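PDB 4R6H: solute binding protein MsmE from Bacillus subtilis subsp. subtilis str. 168, which binds melibiose, raffinose and stachyose and serves as the solute-binding component of the MelEDC-MsmX ABC transporter that imports these sugars. Local coordinates for residues A[143-148]-A[288-293]. Sequence-based numbering, arbitrary orientation.
Sequences DGLAYN and GIIPTP
Over one face of the Tyr147 ring lies Gly288, its backbone N 4.3 Å above the ring plane and displaced toward the rim, while a water and the carbonyl carbon of Ile289 sit in plane at the edge. Ile290 approaches obliquely, its CG2 3.6 Å from Tyr147 CE1. The ring reaches the neighbouring strand because CG stands between the backbone N and the carbonyl carbon (chi1 69°), folding it across Gly288, where a beta carbon would collide with CE1. The water links Tyr147 OH, at 2.7 Å, to the carbonyl oxygen of Ile289, to which it donates. Replacing Tyr147 with an alanine would probably uncover the Gly288 backbone, open a gap beside Ile290 CG2 and cost the water its phenolic partner.

Four backbone bonds, Leu145 N to Ile290 O, Ile290 N to Leu145 O, Tyr147 N to Gly288 O and Gly288 N to Tyr147 O, each 2.9 Å, identify two antiparallel hydrogen-bonded pairs; the least straight, Tyr147 N to Gly288 O, has an N-H...O angle of 150°. Ala146 and Ile289 form the non-hydrogen-bonded pair between them. On the face shared with Tyr147, Leu145 CB meets Ile290 CG1 at 4.0 Å. With CG anti to the carbonyl carbon (chi1 -59°), Leu145 carries CD1 to Pro293 CD at 3.8 Å, the two side chains crossing at about a right angle. Ala146 and Ile289 occupy the other face. Toward the Asp143 end, Thr292 OG1 donates a weak bond to Asp143 O (3.2 Å); its stronger polar partner is Gln200 NE2, from helix 192-206, which also bonds Gly144 O.

Strand 141-148 also pairs antiparallel with strands 265-269 and 303-306, placing this buried contact in the mixed sheet of one lobe, flanked by helices, as in the two-lobed alpha/beta fold of bacterial ABC-transporter solute-binding proteins.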
loop_
_atom_site.group_PDB
_atom_site.type_symbol
_atom_site.label_atom_id
_atom_site.label_comp_id
_atom_site.label_asym_id
_atom_site.label_seq_id
_atom_site.Cartn_x
_atom_site.Cartn_y
_atom_site.Cartn_z
ATOM N N ASP A 143 -3.514 -5.172 0.801
ATOM C CA ASP A 143 -2.541 -5.727 1.736
ATOM C C ASP A 143 -3.220 -6.306 2.973
ATOM O O ASP A 143 -4.166 -5.707 3.574
ATOM C CB ASP A 143 -1.568 -4.641 2.189
ATOM C CG ASP A 143 -0.605 -4.215 1.108
ATOM O OD1 ASP A 143 -0.296 -5.005 0.187
ATOM O OD2 ASP A 143 -0.117 -3.064 1.210
ATOM N N GLY A 144 -2.701 -7.477 3.361
ATOM C CA GLY A 144 -3.027 -8.116 4.613
ATOM C C GLY A 144 -1.787 -8.758 5.185
ATOM O O GLY A 144 -0.766 -8.075 5.452
ATOM N N LEU A 145 -1.844 -10.086 5.325
ATOM C CA LEU A 145 -0.722 -10.871 5.795
ATOM C C LEU A 145 -0.357 -11.931 4.757
ATOM O O LEU A 145 -1.271 -12.572 4.181
ATOM C CB LEU A 145 -1.086 -11.597 7.096
ATOM C CG LEU A 145 -1.515 -10.746 8.259
ATOM C CD1 LEU A 145 -2.043 -11.588 9.394
ATOM C CD2 LEU A 145 -0.362 -9.908 8.772
ATOM N N ALA A 146 0.928 -12.147 4.575
ATOM C CA ALA A 146 1.430 -13.258 3.780
ATOM C C ALA A 146 1.746 -14.429 4.703
ATOM O O ALA A 146 2.143 -14.246 5.852
ATOM C CB ALA A 146 2.660 -12.862 3.016
ATOM N N TYR A 147 1.560 -15.665 4.206
ATOM C CA TYR A 147 1.747 -16.804 5.067
ATOM C C TYR A 147 2.121 -18.046 4.276
ATOM O O TYR A 147 1.824 -18.159 3.091
ATOM C CB TYR A 147 0.484 -17.087 5.883
ATOM C CG TYR A 147 -0.671 -17.601 5.070
ATOM C CD1 TYR A 147 -1.427 -16.762 4.249
ATOM C CD2 TYR A 147 -0.973 -18.961 5.042
ATOM C CE1 TYR A 147 -2.481 -17.260 3.481
ATOM C CE2 TYR A 147 -2.012 -19.440 4.303
ATOM C CZ TYR A 147 -2.767 -18.590 3.525
ATOM O OH TYR A 147 -3.785 -19.090 2.710
ATOM N N ASN A 148 2.762 -18.985 4.965
ATOM C CA ASN A 148 3.154 -20.275 4.400
ATOM C C ASN A 148 1.999 -21.243 4.541
ATOM O O ASN A 148 1.655 -21.644 5.641
ATOM C CB ASN A 148 4.397 -20.773 5.124
ATOM C CG ASN A 148 4.921 -22.057 4.579
ATOM O OD1 ASN A 148 4.145 -22.971 4.245
ATOM N ND2 ASN A 148 6.236 -22.168 4.517
ATOM N N GLY A 288 0.582 -17.693 0.472
ATOM C CA GLY A 288 -0.710 -17.088 0.253
ATOM C C GLY A 288 -0.826 -15.751 0.951
ATOM O O GLY A 288 0.052 -15.366 1.710
ATOM N N ILE A 289 -1.922 -15.059 0.671
ATOM C CA ILE A 289 -2.262 -13.836 1.413
ATOM C C ILE A 289 -3.669 -13.925 1.965
ATOM O O ILE A 289 -4.540 -14.601 1.402
ATOM C CB ILE A 289 -2.066 -12.527 0.577
ATOM C CG1 ILE A 289 -2.853 -12.595 -0.738
ATOM C CG2 ILE A 289 -0.598 -12.301 0.319
ATOM C CD1 ILE A 289 -2.997 -11.302 -1.491
ATOM N N ILE A 290 -3.875 -13.256 3.090
ATOM C CA ILE A 290 -5.175 -13.058 3.693
ATOM C C ILE A 290 -5.333 -11.583 4.029
ATOM O O ILE A 290 -4.353 -10.882 4.200
ATOM C CB ILE A 290 -5.388 -13.932 4.969
ATOM C CG1 ILE A 290 -4.341 -13.626 6.029
ATOM C CG2 ILE A 290 -5.394 -15.398 4.593
ATOM C CD1 ILE A 290 -4.544 -14.486 7.269
ATOM N N PRO A 291 -6.600 -11.131 4.152
ATOM C CA PRO A 291 -6.847 -9.752 4.526
ATOM C C PRO A 291 -6.300 -9.461 5.932
ATOM O O PRO A 291 -6.023 -10.381 6.720
ATOM C CB PRO A 291 -8.380 -9.656 4.546
ATOM C CG PRO A 291 -8.911 -10.869 3.931
ATOM C CD PRO A 291 -7.824 -11.880 3.864
ATOM N N THR A 292 -6.186 -8.191 6.245
ATOM C CA THR A 292 -5.783 -7.760 7.586
ATOM C C THR A 292 -6.855 -8.172 8.576
ATOM O O THR A 292 -8.021 -7.835 8.380
ATOM C CB THR A 292 -5.596 -6.226 7.643
ATOM O OG1 THR A 292 -4.577 -5.836 6.710
ATOM C CG2 THR A 292 -5.148 -5.777 9.013
ATOM N N PRO A 293 -6.479 -8.922 9.635
ATOM C CA PRO A 293 -7.488 -9.284 10.632
ATOM C C PRO A 293 -8.166 -8.091 11.290
ATOM O O PRO A 293 -7.536 -7.056 11.538
ATOM C CB PRO A 293 -6.680 -10.066 11.652
ATOM C CG PRO A 293 -5.551 -10.685 10.877
ATOM C CD PRO A 293 -5.199 -9.595 9.867
HETATM O O HOH W 1 -5.110 -17.299 1.207
#